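Side-chain contacts in enoyl-CoA hydratase subunit II (Geobacillus kaustophilus, PDB 2EJ5), which probably catalyses the hydration of enoyl-CoA thioesters as a member of the crotonase family, perhaps in phenylacetic acid breakdown: residues N25-T28 with E29-A33; E34-K37 with A38-A42; S81-A84 with P85-K88; I204-I207 with K208-L211. All coordinates share one frame; numbering follows the deposited sequence.

Contact 1: N25-T28 with E29-A33; sequences NAFT and EQMNA
The N-cap of helix 29-44 is formed by Thr28, the last residue of the loop that follows strand 13-18 in this crotonase-like fold. Its OG1 accepts a weak capping bond from the backbone N of Met31, long at 3.5 Å but nearly straight. With chi1 at 62°, OG1 sits between the backbone N and the carbonyl carbon of its own residue, and is thereby turned toward the N-H groups of the first helical turn. One residue further on, Asn32 N donates to Thr28 O over 2.9 Å, an i to i+4 bond that starts the helix at the Thr28 carbonyl.

From the first turn, Met31 runs back along the loop as an extended chain, CG anti to the backbone N. It reaches the buried ring of Phe27 in a Met-aromatic contact: SD lies 4.3 Å from the centroid of the Phe27 ring and 46° off its normal, and Met31 CE comes to 3.6 Å from Phe27 CE1. The Asn32 side-chain amide borders the same ring, its plane tilted 13° from that of Phe27. Tyr83 of helix 75-92 meets Phe27 edge-to-face, and Asn25 is held by Arg20, Ala56 and Phe60. Met31 SD also lies 3.5 Å from the backbone O of Asn25.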
loop_
_atom_site.group_PDB
_atom_site.type_symbol
_atom_site.label_atom_id
_atom_site.label_comp_id
_atom_site.label_asym_id
_atom_site.label_seq_id
_atom_site.Cartn_x
_atom_site.Cartn_y
_atom_site.Cartn_z
ATOM N N ASN A 25 8.968 27.711 12.187
ATOM C CA ASN A 25 8.657 26.684 13.180
ATOM C C ASN A 25 9.631 25.471 13.124
ATOM O O ASN A 25 9.267 24.338 13.429
ATOM C CB ASN A 25 7.158 26.299 13.103
ATOM C CG ASN A 25 6.247 27.539 13.083
ATOM O OD1 ASN A 25 6.420 28.440 13.911
ATOM N ND2 ASN A 25 5.325 27.614 12.122
ATOM N N ALA A 26 10.878 25.740 12.753
ATOM C CA ALA A 26 11.878 24.682 12.680
ATOM C C ALA A 26 12.147 24.116 14.068
ATOM O O ALA A 26 12.070 24.835 15.092
ATOM C CB ALA A 26 13.131 25.158 11.996
ATOM N N PHE A 27 12.366 22.804 14.118
ATOM C CA PHE A 27 12.542 22.109 15.378
ATOM C C PHE A 27 13.875 22.446 16.049
ATOM O O PHE A 27 14.913 22.525 15.384
ATOM C CB PHE A 27 12.529 20.603 15.168
ATOM C CG PHE A 27 11.174 20.039 14.870
ATOM C CD1 PHE A 27 10.203 19.964 15.862
ATOM C CD2 PHE A 27 10.891 19.534 13.606
ATOM C CE1 PHE A 27 8.931 19.420 15.582
ATOM C CE2 PHE A 27 9.631 18.987 13.330
ATOM C CZ PHE A 27 8.671 18.925 14.326
ATOM N N THR A 28 13.825 22.600 17.367
ATOM C CA THR A 28 15.032 22.583 18.192
ATOM C C THR A 28 14.823 21.576 19.296
ATOM O O THR A 28 13.706 21.077 19.505
ATOM C CB THR A 28 15.271 23.922 18.850
ATOM O OG1 THR A 28 14.162 24.186 19.710
ATOM C CG2 THR A 28 15.397 25.034 17.791
ATOM N N GLU A 29 15.886 21.310 20.046
ATOM C CA GLU A 29 15.823 20.394 21.190
ATOM C C GLU A 29 14.615 20.604 22.117
ATOM O O GLU A 29 13.941 19.631 22.496
ATOM C CB GLU A 29 17.154 20.454 21.963
ATOM C CG GLU A 29 17.234 19.579 23.194
ATOM C CD GLU A 29 18.589 19.669 23.886
ATOM O OE1 GLU A 29 19.226 20.767 23.857
ATOM O OE2 GLU A 29 19.009 18.634 24.460
ATOM N N GLN A 30 14.320 21.849 22.484
ATOM C CA GLN A 30 13.183 22.077 23.370
ATOM C C GLN A 30 11.801 22.037 22.673
ATOM O O GLN A 30 10.836 21.674 23.322
ATOM C CB GLN A 30 13.343 23.310 24.288
ATOM C CG GLN A 30 12.989 24.655 23.709
ATOM C CD GLN A 30 13.076 25.768 24.754
ATOM O OE1 GLN A 30 12.208 25.897 25.649
ATOM N NE2 GLN A 30 14.126 26.578 24.652
ATOM N N MET A 31 11.720 22.394 21.393
ATOM C CA MET A 31 10.481 22.185 20.618
ATOM C C MET A 31 10.182 20.703 20.575
ATOM O O MET A 31 9.062 20.312 20.808
ATOM C CB MET A 31 10.530 22.757 19.197
ATOM C CG MET A 31 9.139 22.643 18.454
ATOM S SD MET A 31 9.032 23.104 16.718
ATOM C CE MET A 31 7.395 22.527 16.506
ATOM N N ASN A 32 11.194 19.893 20.269
ATOM C CA ASN A 32 11.041 18.447 20.311
ATOM C C ASN A 32 10.535 17.983 21.652
ATOM O O ASN A 32 9.618 17.191 21.729
ATOM C CB ASN A 32 12.354 17.726 19.952
ATOM C CG ASN A 32 12.624 17.740 18.493
ATOM O OD1 ASN A 32 11.769 17.342 17.686
ATOM N ND2 ASN A 32 13.802 18.209 18.112
ATOM N N ALA A 33 11.166 18.469 22.726
ATOM C CA ALA A 33 10.790 18.077 24.049
ATOM C C ALA A 33 9.393 18.544 24.450
ATOM O O ALA A 33 8.691 17.837 25.174
ATOM C CB ALA A 33 11.826 18.595 25.054
#

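Contact 2: E34-K37 with A38-A42; sequences EVTK and ALKQA
Glu34 meets Ala38 through the backbone, its O accepting from Ala38 N at 2.9 Å, while Ala38 CB rests 3.3 Å from the same oxygen. The Glu34 carboxylate turns elsewhere and is bonded by Thr4 OG1 and Glu3 N. Val35 pairs with Leu39: the two side chains lie side by side and point the same way, and Val35 CG1 touches Leu39 CD1 at 4.0 Å. The CG of Leu39 also comes to 3.3 Å from Val35 O. This i to i+4 pair belongs to helix 29-44, the connection between parallel strands 13-18 and 50-55 in a beta-alpha-beta crossover, and both residues pack on Leu16 of the first strand. At Thr36 the two branches part. With OG1 at chi1 -59°, CG2 falls anti to the backbone N and lies alongside the extended Lys40 chain, 3.6 Å from its CE; OG1 instead bonds back to Asn32 O. Lys37, exposed, extends until its last torsion bends it (chi4 -65°) and slants across Gln41, NZ stopping 4.1 Å from Gln41 OE1. That oxygen has its hydrogen bond with Tyr2 OH, and the Lys37 carbonyl accepts from Gln41 N at 2.9 Å.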
loop_
_atom_site.group_PDB
_atom_site.type_symbol
_atom_site.label_atom_id
_atom_site.label_comp_id
_atom_site.label_asym_id
_atom_site.label_seq_id
_atom_site.Cartn_x
_atom_site.Cartn_y
_atom_site.Cartn_z
ATOM N N GLU A 34 9.019 19.752 24.039
ATOM C CA GLU A 34 7.710 20.312 24.432
ATOM C C GLU A 34 6.585 19.591 23.690
ATOM O O GLU A 34 5.570 19.271 24.267
ATOM C CB GLU A 34 7.658 21.823 24.186
ATOM C CG GLU A 34 8.671 22.595 25.081
ATOM C CD GLU A 34 8.617 24.096 24.909
ATOM O OE1 GLU A 34 8.248 24.566 23.807
ATOM O OE2 GLU A 34 8.968 24.811 25.895
ATOM N N VAL A 35 6.803 19.300 22.409
ATOM C CA VAL A 35 5.784 18.597 21.621
ATOM C C VAL A 35 5.516 17.227 22.237
ATOM O O VAL A 35 4.362 16.837 22.373
ATOM C CB VAL A 35 6.175 18.517 20.148
ATOM C CG1 VAL A 35 5.270 17.493 19.391
ATOM C CG2 VAL A 35 6.078 19.907 19.474
ATOM N N THR A 36 6.586 16.533 22.659
ATOM C CA THR A 36 6.491 15.220 23.305
ATOM C C THR A 36 5.614 15.292 24.538
ATOM O O THR A 36 4.653 14.531 24.676
ATOM C CB THR A 36 7.910 14.628 23.688
ATOM O OG1 THR A 36 8.715 14.487 22.513
ATOM C CG2 THR A 36 7.814 13.259 24.340
ATOM N N LYS A 37 5.975 16.188 25.452
ATOM C CA LYS A 37 5.202 16.439 26.678
ATOM C C LYS A 37 3.719 16.781 26.418
ATOM O O LYS A 37 2.833 16.243 27.078
ATOM C CB LYS A 37 5.876 17.572 27.466
ATOM C CG LYS A 37 5.279 17.808 28.861
ATOM C CD LYS A 37 6.203 18.704 29.689
ATOM C CE LYS A 37 5.623 19.013 31.071
ATOM N NZ LYS A 37 4.363 19.832 30.978
ATOM N N ALA A 38 3.481 17.663 25.455
ATOM C CA ALA A 38 2.136 18.124 25.105
ATOM C C ALA A 38 1.307 16.947 24.558
ATOM O O ALA A 38 0.152 16.789 24.918
ATOM C CB ALA A 38 2.228 19.219 24.077
ATOM N N LEU A 39 1.917 16.106 23.698
ATOM C CA LEU A 39 1.193 14.944 23.153
ATOM C C LEU A 39 0.822 13.995 24.237
ATOM O O LEU A 39 -0.246 13.432 24.222
ATOM C CB LEU A 39 1.992 14.198 22.080
ATOM C CG LEU A 39 2.210 14.931 20.757
ATOM C CD1 LEU A 39 3.149 14.111 19.875
ATOM C CD2 LEU A 39 0.884 15.349 20.021
ATOM N N LYS A 40 1.715 13.808 25.210
ATOM C CA LYS A 40 1.439 12.872 26.294
ATOM C C LYS A 40 0.350 13.476 27.200
ATOM O O LYS A 40 -0.504 12.757 27.690
ATOM C CB LYS A 40 2.736 12.535 27.080
ATOM C CG LYS A 40 3.835 11.814 26.247
ATOM C CD LYS A 40 5.160 11.690 27.019
ATOM C CE LYS A 40 6.181 10.779 26.287
ATOM N NZ LYS A 40 7.540 10.608 27.000
ATOM N N GLN A 41 0.380 14.792 27.359
ATOM C CA GLN A 41 -0.622 15.564 28.129
ATOM C C GLN A 41 -2.014 15.344 27.498
ATOM O O GLN A 41 -2.938 14.832 28.145
ATOM C CB GLN A 41 -0.229 17.043 28.085
ATOM C CG GLN A 41 -0.991 18.038 28.989
ATOM C CD GLN A 41 -0.209 19.378 29.167
ATOM O OE1 GLN A 41 0.954 19.514 28.718
ATOM N NE2 GLN A 41 -0.853 20.370 29.824
ATOM N N ALA A 42 -2.113 15.677 26.208
ATOM C CA ALA A 42 -3.347 15.436 25.435
ATOM C C ALA A 42 -3.851 14.007 25.535
ATOM O O ALA A 42 -5.049 13.775 25.713
ATOM C CB ALA A 42 -3.137 15.851 23.979
#

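Contact 3: S81-A84 with P85-K88; sequences SRYA and PMMK
Tyr83 O and Ala84 O accept the two hydrogen bonds that span this turn of helix 75-92. Met87 N reaches Tyr83 O over 2.9 Å in a nearly straight bond (173°), and Lys88 N reaches Ala84 O over 2.8 Å. The turn before them is different. Pro85 has no N-H to give, and its CD instead stands 3.5 Å from Arg82 O, while Pro85 CG lies 3.7 Å from Ser81 O. The helix kinks there, next to a wider pi-type turn over residues 81-83, consistent with a proline that cannot bond to the turn before it.

Ala84 CB and Pro85 CD lie 3.5 Å apart, a tight spacing between neighbours joined by the peptide bond. Further along, the aliphatic part of Lys88 runs beside the Ala84 carbonyl, with CG 3.0 Å from Ala84 O. Tyr83 and Met86 lie side by side, and a bend at the last torsion of Met86 (chi3 62°) brings its CE to 4.1 Å from Tyr83 CD1. Over one face of the Arg82 guanidinium stands Tyr83 CE2, offset toward the rim. Glu64 fixes both residues from outside, by a salt bridge to Arg82 NH2 and a hydrogen bond to Tyr83 OH.

Met86 packs against Asn32, Val35 and Thr36 of helix 29-44, whereas Tyr83 and Met87 reach Ala108 and Ala115 of helix 108-115. Lys88 packs on Asp220 of the second subunit, so this part of the helix borders a subunit interface.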
loop_
_atom_site.group_PDB
_atom_site.type_symbol
_atom_site.label_atom_id
_atom_site.label_comp_id
_atom_site.label_asym_id
_atom_site.label_seq_id
_atom_site.Cartn_x
_atom_site.Cartn_y
_atom_site.Cartn_z
ATOM N N SER A 81 17.848 11.091 20.332
ATOM C CA SER A 81 17.625 11.784 21.605
ATOM C C SER A 81 16.489 12.811 21.590
ATOM O O SER A 81 15.800 12.986 22.593
ATOM C CB SER A 81 18.908 12.451 22.072
ATOM O OG SER A 81 19.208 13.506 21.195
ATOM N N ARG A 82 16.306 13.479 20.458
ATOM C CA ARG A 82 15.271 14.500 20.285
ATOM C C ARG A 82 13.999 13.985 19.578
ATOM O O ARG A 82 12.866 14.147 20.096
ATOM C CB ARG A 82 15.852 15.679 19.502
ATOM C CG ARG A 82 16.862 16.553 20.301
ATOM C CD ARG A 82 17.574 17.567 19.382
ATOM N NE ARG A 82 16.605 18.302 18.587
ATOM C CZ ARG A 82 16.868 19.056 17.527
ATOM N NH1 ARG A 82 18.108 19.232 17.081
ATOM N NH2 ARG A 82 15.867 19.631 16.875
ATOM N N TYR A 83 14.179 13.401 18.386
ATOM C CA TYR A 83 13.035 13.093 17.499
ATOM C C TYR A 83 12.327 11.790 17.852
ATOM O O TYR A 83 11.120 11.720 17.767
ATOM C CB TYR A 83 13.472 13.081 16.024
ATOM C CG TYR A 83 13.686 14.434 15.424
ATOM C CD1 TYR A 83 12.676 15.065 14.681
ATOM C CD2 TYR A 83 14.900 15.117 15.606
ATOM C CE1 TYR A 83 12.857 16.346 14.126
ATOM C CE2 TYR A 83 15.095 16.407 15.049
ATOM C CZ TYR A 83 14.069 17.007 14.319
ATOM O OH TYR A 83 14.291 18.240 13.748
ATOM N N ALA A 84 13.078 10.753 18.230
ATOM C CA ALA A 84 12.488 9.453 18.600
ATOM C C ALA A 84 11.409 9.537 19.702
ATOM O O ALA A 84 10.309 9.018 19.507
ATOM C CB ALA A 84 13.589 8.396 18.935
ATOM N N PRO A 85 11.687 10.220 20.837
ATOM C CA PRO A 85 10.630 10.369 21.858
ATOM C C PRO A 85 9.340 11.067 21.373
ATOM O O PRO A 85 8.228 10.682 21.802
ATOM C CB PRO A 85 11.300 11.220 22.943
ATOM C CG PRO A 85 12.749 10.966 22.784
ATOM C CD PRO A 85 12.947 10.851 21.288
ATOM N N MET A 86 9.500 12.079 20.521
ATOM C CA MET A 86 8.402 12.854 19.946
ATOM C C MET A 86 7.579 11.971 18.993
ATOM O O MET A 86 6.356 11.911 19.092
ATOM C CB MET A 86 8.963 14.075 19.205
ATOM C CG MET A 86 7.889 15.145 18.751
ATOM S SD MET A 86 8.365 16.518 17.705
ATOM C CE MET A 86 8.934 15.747 16.172
ATOM N N MET A 87 8.257 11.298 18.068
ATOM C CA MET A 87 7.563 10.430 17.115
ATOM C C MET A 87 6.958 9.220 17.788
ATOM O O MET A 87 5.892 8.768 17.375
ATOM C CB MET A 87 8.471 10.068 15.903
ATOM C CG MET A 87 9.041 11.337 15.139
ATOM S SD MET A 87 7.867 12.617 14.601
ATOM C CE MET A 87 6.848 11.650 13.487
ATOM N N LYS A 88 7.579 8.707 18.854
ATOM C CA LYS A 88 6.972 7.592 19.601
ATOM C C LYS A 88 5.742 8.051 20.359
ATOM O O LYS A 88 4.746 7.324 20.415
ATOM C CB LYS A 88 7.947 6.940 20.591
ATOM C CG LYS A 88 9.138 6.301 19.911
ATOM C CD LYS A 88 9.988 5.579 20.915
ATOM C CE LYS A 88 10.908 4.658 20.185
ATOM N NZ LYS A 88 12.070 4.268 21.061
#

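Contact 4: I204-I207 with K208-L211; sequences IGLI and KRLL
One face of the Arg209 guanidinium is covered by a methyl of Leu206, whose CD2 sits 3.5 Å above the plane, offset toward the rim, and 3.6 Å from Arg209 NH1. The two side chains lie side by side and point the same way. A bend at chi3 (-60°) in the otherwise extended arginine chain sets its flat end beside the leucine. Arg209 NE makes a salt bridge with Glu94, which would tend to hold the group in this rotation.

The second pair is apolar. Ile207 and Leu211 run alongside each other; Ile207 is modelled in two conformers, and in one of them its CD1 lies 3.7 Å from Leu211 CD1, so this contact is doubtful. Both pairs belong to helix 201-216, a helix of the C-terminal region that is followed by helix 219-235; Leu206 packs on Ile232 and Ala233 of that helix, and Leu210 on Tyr222 and Cys229. Helix 201-216 also meets the third subunit, where Ile207 packs on Val160, Leu210 on Leu143 and Leu211 on Pro147 of that chain, so the contact forms part of a trimer interface.

The backbone supplies regular i to i+4 bonds, among them Arg209 N to Gly205 O at 2.9 Å and Leu210 N to Leu206 O at 2.8 Å. Lys208 CG passes 3.6 Å from Ile204 O, and its chain, bent at chi3 (72°), takes NZ to Asp117 in a salt bridge and to the carbonyl of Lys95.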
loop_
_atom_site.group_PDB
_atom_site.type_symbol
_atom_site.label_atom_id
_atom_site.label_comp_id
_atom_site.label_asym_id
_atom_site.label_seq_id
_atom_site.Cartn_x
_atom_site.Cartn_y
_atom_site.Cartn_z
ATOM N N ILE A 204 -12.167 5.438 18.490
ATOM C CA ILE A 204 -11.129 6.009 17.586
ATOM C C ILE A 204 -9.725 5.596 18.067
ATOM O O ILE A 204 -8.865 5.259 17.266
ATOM C CB ILE A 204 -11.227 7.548 17.468
ATOM C CG1 ILE A 204 -12.545 7.938 16.737
ATOM C CG2 ILE A 204 -9.996 8.136 16.707
ATOM C CD1 ILE A 204 -12.824 9.448 16.808
ATOM N N GLY A 205 -9.491 5.629 19.373
ATOM C CA GLY A 205 -8.174 5.181 19.890
ATOM C C GLY A 205 -7.897 3.711 19.608
ATOM O O GLY A 205 -6.759 3.334 19.236
ATOM N N LEU A 206 -8.918 2.878 19.762
ATOM C CA LEU A 206 -8.823 1.445 19.487
ATOM C C LEU A 206 -8.617 1.144 17.990
ATOM O O LEU A 206 -7.911 0.199 17.606
ATOM C CB LEU A 206 -10.092 0.753 20.013
ATOM C CG LEU A 206 -10.182 0.619 21.568
ATOM C CD1 LEU A 206 -11.516 0.128 22.015
ATOM C CD2 LEU A 206 -9.072 -0.215 22.187
ATOM N N ILE A 207 -9.234 1.940 17.127
ATOM C CA ILE A 207 -8.945 1.743 15.704
ATOM C C ILE A 207 -7.495 2.140 15.359
ATOM O O ILE A 207 -6.827 1.436 14.551
ATOM C CB ILE A 207 -9.995 2.380 14.749
ATOM C CG1 ILE A 207 -9.706 3.840 14.506
ATOM C CG2 ILE A 207 -11.423 2.062 15.153
ATOM C CD1 ILE A 207 -8.899 4.001 13.228
ATOM N N LYS A 208 -6.976 3.200 15.968
ATOM C CA LYS A 208 -5.562 3.513 15.796
ATOM C C LYS A 208 -4.670 2.387 16.338
ATOM O O LYS A 208 -3.610 2.081 15.763
ATOM C CB LYS A 208 -5.249 4.833 16.492
ATOM C CG LYS A 208 -5.704 6.034 15.715
ATOM C CD LYS A 208 -5.461 7.331 16.465
ATOM C CE LYS A 208 -3.927 7.695 16.502
ATOM N NZ LYS A 208 -3.642 9.188 16.504
ATOM N N ARG A 209 -5.088 1.789 17.446
ATOM C CA ARG A 209 -4.347 0.663 18.031
ATOM C C ARG A 209 -4.339 -0.490 17.030
ATOM O O ARG A 209 -3.275 -1.092 16.753
ATOM C CB ARG A 209 -4.974 0.219 19.366
ATOM C CG ARG A 209 -4.117 -0.763 20.173
ATOM C CD ARG A 209 -4.786 -1.154 21.529
ATOM N NE ARG A 209 -5.018 0.009 22.399
ATOM C CZ ARG A 209 -5.676 -0.059 23.560
ATOM N NH1 ARG A 209 -6.154 -1.218 23.982
ATOM N NH2 ARG A 209 -5.884 1.029 24.304
ATOM N N LEU A 210 -5.507 -0.773 16.451
ATOM C CA LEU A 210 -5.630 -1.845 15.496
ATOM C C LEU A 210 -4.896 -1.574 14.193
ATOM O O LEU A 210 -4.438 -2.504 13.553
ATOM C CB LEU A 210 -7.109 -2.177 15.223
ATOM C CG LEU A 210 -7.866 -2.923 16.326
ATOM C CD1 LEU A 210 -9.320 -3.116 15.880
ATOM C CD2 LEU A 210 -7.206 -4.275 16.612
ATOM N N LEU A 211 -4.835 -0.317 13.754
ATOM C CA LEU A 211 -4.048 0.020 12.552
ATOM C C LEU A 211 -2.557 -0.235 12.767
ATOM O O LEU A 211 -1.875 -0.655 11.857
ATOM C CB LEU A 211 -4.289 1.467 12.083
ATOM C CG LEU A 211 -5.673 1.659 11.394
ATOM C CD1 LEU A 211 -5.951 3.108 11.215
ATOM C CD2 LEU A 211 -5.791 0.897 10.005
#

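From the N terminus, contact 1 turns the loop after strand 13-18 into helix 29-44, and contact 2 continues directly along that helix. Contact 3 follows on helix 75-92 and contact 4 on helix 201-216. All four are local and stand in series, so none encloses or crosses another. Contacts 1 and 2 both touch contact 3 along the seam between the two helices, tying helix 75-92 to helix 29-44, which itself packs on the sheet. Contact 4 stands apart, its centre about 28 Å from that of contact 1 and across the chain's centre, where its helix joins the C-terminal helices to the third subunit.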